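Local coordinates for SusD-like protein BACOVA_02651 (Bacteroides ovatus, PDB 5E75) that binds polysaccharide at the cell surface, probably capturing xyloglucan before its transport into the periplasm for degradation, at residues A[31-36]-A[259-264]; A[333-338]-A[351-356]; A[27-32]-A[249-254]. One frame throughout, in Å; residues are numbered along the deposited sequence.

Contact 1. Residues A[31-36]-A[259-264]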
loop_
_atom_site.group_PDB
_atom_site.type_symbol
_atom_site.label_atom_id
_atom_site.label_comp_id
_atom_site.label_asym_id
_atom_site.label_seq_id
_atom_site.Cartn_x
_atom_site.Cartn_y
_atom_site.Cartn_z
ATOM N N ALA A 31 14.468 3.439 7.486
ATOM C CA ALA A 31 14.123 4.519 6.576
ATOM C C ALA A 31 12.620 4.793 6.497
ATOM O O ALA A 31 12.212 5.946 6.393
ATOM C CB ALA A 31 14.658 4.216 5.207
ATOM N N TRP A 32 11.826 3.725 6.586
ATOM C CA TRP A 32 10.369 3.779 6.411
ATOM C C TRP A 32 9.610 3.949 7.724
ATOM O O TRP A 32 8.389 4.134 7.722
ATOM C CB TRP A 32 9.899 2.486 5.735
ATOM C CG TRP A 32 10.344 2.350 4.314
ATOM C CD1 TRP A 32 11.428 1.652 3.867
ATOM C CD2 TRP A 32 9.731 2.931 3.154
ATOM N NE1 TRP A 32 11.548 1.788 2.499
ATOM C CE2 TRP A 32 10.510 2.555 2.036
ATOM C CE3 TRP A 32 8.616 3.748 2.956
ATOM C CZ2 TRP A 32 10.197 2.971 0.734
ATOM C CZ3 TRP A 32 8.309 4.149 1.670
ATOM C CH2 TRP A 32 9.087 3.752 0.576
ATOM N N PHE A 33 10.318 3.907 8.841
ATOM C CA PHE A 33 9.680 3.815 10.146
ATOM C C PHE A 33 8.685 4.957 10.428
ATOM O O PHE A 33 7.587 4.695 10.933
ATOM C CB PHE A 33 10.745 3.731 11.255
ATOM C CG PHE A 33 10.163 3.570 12.629
ATOM C CD1 PHE A 33 9.819 2.315 13.119
ATOM C CD2 PHE A 33 9.954 4.676 13.424
ATOM C CE1 PHE A 33 9.266 2.178 14.377
ATOM C CE2 PHE A 33 9.396 4.536 14.688
ATOM C CZ PHE A 33 9.060 3.287 15.156
ATOM N N ASP A 34 9.026 6.202 10.112
ATOM C CA ASP A 34 8.151 7.322 10.468
ATOM C C ASP A 34 6.829 7.227 9.719
ATOM O O ASP A 34 5.825 7.744 10.182
ATOM C CB ASP A 34 8.775 8.701 10.189
ATOM C CG ASP A 34 9.817 9.101 11.202
ATOM O OD1 ASP A 34 10.036 8.346 12.170
ATOM O OD2 ASP A 34 10.405 10.195 11.020
ATOM N N TYR A 35 6.842 6.604 8.543
ATOM C CA TYR A 35 5.613 6.391 7.771
ATOM C C TYR A 35 4.843 5.184 8.293
ATOM O O TYR A 35 3.652 5.296 8.590
ATOM C CB TYR A 35 5.975 6.206 6.297
ATOM C CG TYR A 35 4.860 5.760 5.365
ATOM C CD1 TYR A 35 3.697 6.506 5.225
ATOM C CD2 TYR A 35 4.997 4.612 4.591
ATOM C CE1 TYR A 35 2.698 6.111 4.345
ATOM C CE2 TYR A 35 3.991 4.211 3.720
ATOM C CZ TYR A 35 2.854 4.971 3.602
ATOM O OH TYR A 35 1.836 4.601 2.732
ATOM N N ASN A 36 5.522 4.053 8.430
ATOM C CA ASN A 36 4.871 2.834 8.888
ATOM C C ASN A 36 4.308 2.939 10.290
ATOM O O ASN A 36 3.338 2.259 10.610
ATOM C CB ASN A 36 5.826 1.634 8.805
ATOM C CG ASN A 36 5.108 0.320 8.930
ATOM O OD1 ASN A 36 4.492 -0.146 7.954
ATOM N ND2 ASN A 36 5.140 -0.285 10.118
ATOM N N CYS A 259 11.154 -1.886 14.205
ATOM C CA CYS A 259 9.962 -2.698 14.446
ATOM C C CYS A 259 8.739 -2.187 13.725
ATOM O O CYS A 259 8.634 -0.992 13.449
ATOM C CB CYS A 259 9.601 -2.678 15.934
ATOM S SG CYS A 259 10.735 -3.490 17.039
ATOM N N ASN A 260 7.830 -3.117 13.438
ATOM C CA ASN A 260 6.523 -2.825 12.882
ATOM C C ASN A 260 5.603 -2.503 14.052
ATOM O O ASN A 260 5.148 -3.416 14.747
ATOM C CB ASN A 260 5.997 -4.039 12.138
ATOM C CG ASN A 260 4.675 -3.766 11.472
ATOM O OD1 ASN A 260 4.063 -2.719 11.711
ATOM N ND2 ASN A 260 4.231 -4.693 10.637
ATOM N N THR A 261 5.332 -1.221 14.280
ATOM C CA THR A 261 4.625 -0.813 15.488
ATOM C C THR A 261 3.100 -0.763 15.374
ATOM O O THR A 261 2.437 -0.271 16.288
ATOM C CB THR A 261 5.139 0.548 16.008
ATOM O OG1 THR A 261 4.992 1.550 15.003
ATOM C CG2 THR A 261 6.573 0.451 16.368
ATOM N N LEU A 262 2.542 -1.320 14.307
ATOM C CA LEU A 262 1.112 -1.195 14.015
ATOM C C LEU A 262 0.208 -2.177 14.751
ATOM O O LEU A 262 -1.006 -1.995 14.711
ATOM C CB LEU A 262 0.880 -1.363 12.523
ATOM C CG LEU A 262 1.392 -0.224 11.630
ATOM C CD1 LEU A 262 1.223 -0.609 10.163
ATOM C CD2 LEU A 262 0.704 1.104 11.961
ATOM N N LEU A 263 0.769 -3.201 15.393
ATOM C CA LEU A 263 -0.014 -4.327 15.931
ATOM C C LEU A 263 -1.218 -3.871 16.750
ATOM O O LEU A 263 -2.355 -4.317 16.530
ATOM C CB LEU A 263 0.898 -5.251 16.765
ATOM C CG LEU A 263 0.467 -6.650 17.259
ATOM C CD1 LEU A 263 -0.434 -6.604 18.480
ATOM C CD2 LEU A 263 -0.197 -7.428 16.151
ATOM N N SER A 264 -0.973 -2.980 17.698
ATOM C CA SER A 264 -1.992 -2.608 18.662
ATOM C C SER A 264 -3.056 -1.681 18.070
ATOM O O SER A 264 -4.196 -1.635 18.558
ATOM C CB SER A 264 -1.329 -1.966 19.879
ATOM O OG SER A 264 -0.467 -2.889 20.526
HETATM O O HOH W 1 6.721 0.752 12.425
#
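Asn36 and Phe33, on the short helix 33-36 of this SusD-family fold, reach across to the loop of Cys259 to Leu262 that runs into helix 263-266. The Asn36 side chain carries most of the join. Its CB and CG both lie against the Trp250 ring, CG being set anti to the backbone N (chi1 -166°), with Leu262 CD1 the loop atom near CG. OD1 has that same methyl 4.0 Å away but takes its hydrogen bond from outside, from Thr355 OG1. At the tip, ND2 donates to Asn260 OD1 over 3.1 Å. The acceptor lies in the amide plane of Asn36, yet the donor stands well above the carbonyl plane of Asn260, the two amides being turned 67° apart. ND2 also gives a hydrogen to water 1 (3.0 Å); that water accepts from Thr261 N and donates to Cys259 O, so one water ties the helix to two backbone groups of the same loop. Asn260 OD1 is further held by a weak bond from Leu262 N, while its ND2 donates to Leu353 O. At the main-chain end, the Leu262 CD2 methyl sits 3.2 Å from Asn36 O. Phe33 crosses Thr261 at about a right angle, CE1 lying 3.8 Å from Thr261 CG2, and the same ring presents its edge, in plane, to Cys259 O, with CE1 3.4 Å from that oxygen.

Contact 2. Residues A[333-338]-A[351-356]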
loop_
_atom_site.group_PDB
_atom_site.type_symbol
_atom_site.label_atom_id
_atom_site.label_comp_id
_atom_site.label_asym_id
_atom_site.label_seq_id
_atom_site.Cartn_x
_atom_site.Cartn_y
_atom_site.Cartn_z
ATOM N N GLY A 333 -2.836 -8.058 8.933
ATOM C CA GLY A 333 -1.961 -7.319 9.830
ATOM C C GLY A 333 -2.121 -7.714 11.292
ATOM O O GLY A 333 -1.421 -7.175 12.153
ATOM N N VAL A 334 -3.023 -8.652 11.571
ATOM C CA VAL A 334 -3.306 -9.123 12.926
ATOM C C VAL A 334 -2.984 -10.618 12.889
ATOM O O VAL A 334 -3.828 -11.445 12.531
ATOM C CB VAL A 334 -4.781 -8.837 13.283
ATOM C CG1 VAL A 334 -5.146 -9.423 14.651
ATOM C CG2 VAL A 334 -5.024 -7.354 13.271
ATOM N N PRO A 335 -1.742 -10.978 13.231
ATOM C CA PRO A 335 -1.258 -12.337 12.965
ATOM C C PRO A 335 -1.529 -13.345 14.081
ATOM O O PRO A 335 -1.083 -14.498 13.995
ATOM C CB PRO A 335 0.240 -12.125 12.799
ATOM C CG PRO A 335 0.547 -11.030 13.749
ATOM C CD PRO A 335 -0.644 -10.091 13.659
ATOM N N GLY A 336 -2.252 -12.915 15.109
ATOM C CA GLY A 336 -2.532 -13.774 16.244
ATOM C C GLY A 336 -1.613 -13.495 17.418
ATOM O O GLY A 336 -0.946 -12.458 17.492
ATOM N N GLY A 337 -1.589 -14.436 18.356
ATOM C CA GLY A 337 -0.749 -14.310 19.528
ATOM C C GLY A 337 0.673 -14.782 19.295
ATOM O O GLY A 337 1.018 -15.318 18.241
ATOM N N PRO A 338 1.521 -14.583 20.299
ATOM C CA PRO A 338 2.919 -15.001 20.214
ATOM C C PRO A 338 3.098 -16.460 19.776
ATOM O O PRO A 338 4.045 -16.760 19.044
ATOM C CB PRO A 338 3.411 -14.813 21.645
ATOM C CG PRO A 338 2.546 -13.754 22.209
ATOM C CD PRO A 338 1.204 -13.933 21.583
ATOM N N SER A 351 4.638 -6.076 15.675
ATOM C CA SER A 351 4.156 -7.133 14.794
ATOM C C SER A 351 5.320 -7.764 14.047
ATOM O O SER A 351 6.219 -7.050 13.608
ATOM C CB SER A 351 3.207 -6.556 13.749
ATOM O OG SER A 351 2.904 -7.531 12.771
ATOM N N PRO A 352 5.283 -9.087 13.860
ATOM C CA PRO A 352 6.325 -9.793 13.109
ATOM C C PRO A 352 6.125 -9.768 11.589
ATOM O O PRO A 352 6.965 -10.286 10.851
ATOM C CB PRO A 352 6.184 -11.223 13.629
ATOM C CG PRO A 352 4.756 -11.372 13.881
ATOM C CD PRO A 352 4.300 -10.028 14.426
ATOM N N LEU A 353 5.039 -9.177 11.114
ATOM C CA LEU A 353 4.784 -9.159 9.686
ATOM C C LEU A 353 5.574 -8.088 8.972
ATOM O O LEU A 353 5.724 -6.961 9.462
ATOM C CB LEU A 353 3.298 -8.924 9.430
ATOM C CG LEU A 353 2.371 -9.956 10.057
ATOM C CD1 LEU A 353 0.948 -9.514 9.861
ATOM C CD2 LEU A 353 2.579 -11.332 9.454
ATOM N N ASN A 354 6.088 -8.436 7.796
ATOM C CA ASN A 354 6.613 -7.420 6.908
ATOM C C ASN A 354 5.479 -6.534 6.389
ATOM O O ASN A 354 4.290 -6.920 6.469
ATOM C CB ASN A 354 7.329 -8.067 5.717
ATOM C CG ASN A 354 8.707 -8.590 6.064
ATOM O OD1 ASN A 354 9.261 -8.288 7.123
ATOM N ND2 ASN A 354 9.266 -9.374 5.166
ATOM N N THR A 355 5.832 -5.363 5.856
ATOM C CA THR A 355 4.844 -4.497 5.202
ATOM C C THR A 355 5.089 -4.541 3.700
ATOM O O THR A 355 6.113 -4.095 3.211
ATOM C CB THR A 355 4.958 -3.034 5.677
ATOM O OG1 THR A 355 4.788 -2.976 7.098
ATOM C CG2 THR A 355 3.909 -2.147 5.026
ATOM N N TYR A 356 4.162 -5.118 2.951
ATOM C CA TYR A 356 4.314 -5.208 1.505
ATOM C C TYR A 356 4.404 -3.836 0.845
ATOM O O TYR A 356 3.665 -2.910 1.199
ATOM C CB TYR A 356 3.140 -5.961 0.884
ATOM C CG TYR A 356 3.164 -7.444 1.114
ATOM C CD1 TYR A 356 4.128 -8.241 0.508
ATOM C CD2 TYR A 356 2.218 -8.059 1.917
ATOM C CE1 TYR A 356 4.168 -9.594 0.702
ATOM C CE2 TYR A 356 2.243 -9.444 2.116
ATOM C CZ TYR A 356 3.243 -10.196 1.503
ATOM O OH TYR A 356 3.310 -11.556 1.675
HETATM O O HOH W 2 1.028 -6.106 11.489
#
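An ST turn at Ser351 sets Leu353 and Pro352 against Pro335 and Gly333, joining two limbs of the long irregular loop that leads into strand 355-359. The turn is closed by Ser351 OG, which accepts the backbone N of Leu353 at 3.2 Å in a nearly straight bond (168°). The same hydroxyl meets water 2 at 2.7 Å from OG, and this water donates to Gly333 O. The polar link between the limbs is therefore indirect, serine to water to carbonyl, whereas the direct touches are apolar.

Leu353 does most of that work. With CG beside its own backbone N and anti to the carbonyl carbon (chi1 -58°), the branch runs across to the other limb, where CD1 settles 3.6 Å from Gly333 CA. From there CD1 also meets the Pro335 ring, 4.0 Å from CB, while the other methyl, CD2, approaches the same Pro335 CB. Pro335 crosses Leu353 at a slant, and its CG turns to Pro352, 3.9 Å from CD, so the one proline ring spans both apolar residues of the turn. Gly333 has a positive phi of 98°, at which a beta carbon would press on the preceding carbonyl oxygen; Leu353 would not be in the way, since such a carbon would still lie 4.9 Å from Leu353 CD1.

Around this pairing, Leu263 of helix 263-266 packs on both Pro335 and Ser351, and Leu266 of the same helix touches Val334. Asn239 bonds to Pro352 O and Asn354 N, just before strand 355-359 pairs antiparallel with strand 244-248 through Thr355 and Met248.

Contact 3. Residues A[27-32]-A[249-254]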
loop_
_atom_site.group_PDB
_atom_site.type_symbol
_atom_site.label_atom_id
_atom_site.label_comp_id
_atom_site.label_asym_id
_atom_site.label_seq_id
_atom_site.Cartn_x
_atom_site.Cartn_y
_atom_site.Cartn_z
ATOM N N LEU A 27 17.641 0.718 4.692
ATOM C CA LEU A 27 16.725 1.189 3.644
ATOM C C LEU A 27 15.408 0.424 3.610
ATOM O O LEU A 27 14.426 0.897 3.044
ATOM C CB LEU A 27 17.379 1.077 2.265
ATOM C CG LEU A 27 18.528 2.025 1.943
ATOM C CD1 LEU A 27 19.209 1.594 0.656
ATOM C CD2 LEU A 27 18.036 3.463 1.826
ATOM N N TYR A 28 15.402 -0.762 4.207
ATOM C CA TYR A 28 14.226 -1.615 4.202
ATOM C C TYR A 28 13.414 -1.529 5.488
ATOM O O TYR A 28 12.374 -2.167 5.583
ATOM C CB TYR A 28 14.637 -3.071 3.995
ATOM C CG TYR A 28 15.229 -3.387 2.634
ATOM C CD1 TYR A 28 16.578 -3.148 2.343
ATOM C CD2 TYR A 28 14.451 -3.970 1.652
ATOM C CE1 TYR A 28 17.107 -3.462 1.093
ATOM C CE2 TYR A 28 14.974 -4.279 0.407
ATOM C CZ TYR A 28 16.289 -4.033 0.135
ATOM O OH TYR A 28 16.759 -4.348 -1.121
ATOM N N ASN A 29 13.875 -0.776 6.486
ATOM C CA ASN A 29 13.125 -0.686 7.744
ATOM C C ASN A 29 13.218 0.694 8.383
ATOM O O ASN A 29 12.280 1.473 8.298
ATOM C CB ASN A 29 13.472 -1.835 8.725
ATOM C CG ASN A 29 14.960 -2.164 8.804
ATOM O OD1 ASN A 29 15.805 -1.296 9.049
ATOM N ND2 ASN A 29 15.274 -3.449 8.662
ATOM N N ARG A 30 14.360 1.013 8.987
ATOM C CA ARG A 30 14.540 2.295 9.641
ATOM C C ARG A 30 14.112 3.479 8.764
ATOM O O ARG A 30 13.478 4.421 9.238
ATOM C CB ARG A 30 16.011 2.436 10.059
ATOM C CG ARG A 30 16.339 3.710 10.780
ATOM C CD ARG A 30 17.782 3.681 11.272
ATOM N NE ARG A 30 18.092 4.876 12.046
ATOM C CZ ARG A 30 19.136 5.000 12.858
ATOM N NH1 ARG A 30 19.989 3.995 13.017
ATOM N NH2 ARG A 30 19.322 6.137 13.518
ATOM N N ALA A 31 14.468 3.439 7.486
ATOM C CA ALA A 31 14.123 4.519 6.576
ATOM C C ALA A 31 12.620 4.793 6.497
ATOM O O ALA A 31 12.212 5.946 6.393
ATOM C CB ALA A 31 14.658 4.216 5.207
ATOM N N TRP A 32 11.826 3.725 6.586
ATOM C CA TRP A 32 10.369 3.779 6.411
ATOM C C TRP A 32 9.610 3.949 7.724
ATOM O O TRP A 32 8.389 4.134 7.722
ATOM C CB TRP A 32 9.899 2.486 5.735
ATOM C CG TRP A 32 10.344 2.350 4.314
ATOM C CD1 TRP A 32 11.428 1.652 3.867
ATOM C CD2 TRP A 32 9.731 2.931 3.154
ATOM N NE1 TRP A 32 11.548 1.788 2.499
ATOM C CE2 TRP A 32 10.510 2.555 2.036
ATOM C CE3 TRP A 32 8.616 3.748 2.956
ATOM C CZ2 TRP A 32 10.197 2.971 0.734
ATOM C CZ3 TRP A 32 8.309 4.149 1.670
ATOM C CH2 TRP A 32 9.087 3.752 0.576
ATOM N N GLN A 249 11.194 -4.668 5.829
ATOM C CA GLN A 249 11.760 -5.835 6.489
ATOM C C GLN A 249 11.922 -5.570 7.987
ATOM O O GLN A 249 12.986 -5.162 8.457
ATOM C CB GLN A 249 13.119 -6.163 5.874
ATOM C CG GLN A 249 13.050 -6.457 4.392
ATOM C CD GLN A 249 12.325 -7.753 4.095
ATOM O OE1 GLN A 249 12.493 -8.757 4.788
ATOM N NE2 GLN A 249 11.518 -7.740 3.048
ATOM N N TRP A 250 10.865 -5.814 8.740
ATOM C CA TRP A 250 10.874 -5.466 10.154
ATOM C C TRP A 250 11.648 -6.483 11.000
ATOM O O TRP A 250 11.767 -7.655 10.639
ATOM C CB TRP A 250 9.441 -5.252 10.653
ATOM C CG TRP A 250 8.740 -4.195 9.861
ATOM C CD1 TRP A 250 7.637 -4.354 9.078
ATOM C CD2 TRP A 250 9.106 -2.813 9.752
ATOM N NE1 TRP A 250 7.289 -3.171 8.494
ATOM C CE2 TRP A 250 8.175 -2.203 8.878
ATOM C CE3 TRP A 250 10.130 -2.033 10.300
ATOM C CZ2 TRP A 250 8.242 -0.858 8.543
ATOM C CZ3 TRP A 250 10.193 -0.698 9.968
ATOM C CH2 TRP A 250 9.255 -0.120 9.100
ATOM N N VAL A 251 12.192 -5.991 12.114
ATOM C CA VAL A 251 13.058 -6.771 13.000
ATOM C C VAL A 251 12.453 -6.734 14.403
ATOM O O VAL A 251 12.844 -5.910 15.230
ATOM C CB VAL A 251 14.498 -6.193 13.066
ATOM C CG1 VAL A 251 15.397 -7.107 13.897
ATOM C CG2 VAL A 251 15.087 -5.993 11.663
ATOM N N PRO A 252 11.495 -7.623 14.682
ATOM C CA PRO A 252 10.758 -7.574 15.955
ATOM C C PRO A 252 11.633 -7.678 17.212
ATOM O O PRO A 252 11.280 -7.093 18.241
ATOM C CB PRO A 252 9.805 -8.769 15.862
ATOM C CG PRO A 252 10.398 -9.657 14.839
ATOM C CD PRO A 252 11.107 -8.786 13.867
ATOM N N LEU A 253 12.755 -8.388 17.123
ATOM C CA LEU A 253 13.668 -8.499 18.260
ATOM C C LEU A 253 14.833 -7.504 18.165
ATOM O O LEU A 253 15.834 -7.659 18.862
ATOM C CB LEU A 253 14.192 -9.934 18.379
ATOM C CG LEU A 253 13.110 -11.020 18.445
ATOM C CD1 LEU A 253 13.723 -12.404 18.568
ATOM C CD2 LEU A 253 12.136 -10.768 19.590
ATOM N N GLY A 254 14.686 -6.476 17.326
ATOM C CA GLY A 254 15.720 -5.461 17.136
ATOM C C GLY A 254 15.391 -4.132 17.795
ATOM O O GLY A 254 14.631 -4.085 18.756
#
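Tyr28 and Gln249 lie side by side and point the same way, their flat ends turned 76° apart, so the aliphatic part of the glutamine runs along the base of the tyrosine. Gln249 CG is 3.8 Å from Tyr28 CB. A backbone bond, Gln249 N to Tyr28 O at 2.8 Å, holds the two backbone stretches together at this point.

Asn29 comes next and works from both ends of its amide. Its CG sits between the backbone N and the carbonyl carbon (chi1 42°), folding the amide back near its own main chain: OD1 accepts Arg30 N in the carbonyl plane, on a lone pair, at 2.7 Å. The other end, ND2, donates to Gln249 O over 2.9 Å in a straight bond (165°) that lies close to its amide plane. A leucine in its place would probably leave Gln249 O and Arg30 N without these partners and loosen the hold between the two loops.

Trp250 starts out pointing away from the first loop, but its six-membered ring swings back to Asn29: CZ3 lies 3.4 Å from Asn29 O and 3.7 Å from Asn29 CB. That carbonyl also accepts Trp32 N. Trp32 CB completes the patch near Trp250 CH2, while its indole leads off the other way.

This is structural packing of the SusD-family fold: the loop after helix 17-24, near the N-terminus, is fastened to the loop that leaves strand 244-248, more than 200 residues later. On the helical side, Trp32 and Leu27 pack on helices 70-95 and 103-125, Tyr28 OH bonds to Glu112 of the latter, and on the strand side Gln249 OE1 takes Asn240 ND2 while Trp250 NE1 reaches Thr355 of strand 355-359.

Overall arrangement
Contacts 1 and 3 start from one continuous piece of chain, sharing Ala31 and Trp32, and their centres are about 8 Å apart; contact 2 lies about 12 Å from contact 1 and about 13 Å from contact 3, centre to centre. Trp250 is the shared piece: its CZ2 packs 3.4 Å from Asn36 CG, and its NE1 is 2.9 Å from Thr355 OG1, the hydroxyl that also serves Asn36. Contact 2 is tied to contact 1 by Asn260 O to Ser351 N, 2.9 Å, and by Leu263 CD2 packing 3.7 Å from Pro335 CD. Together they join 27-36 to 249-264 and 333-356 by packing and hydrogen bonds, all on one side of the chain's centre.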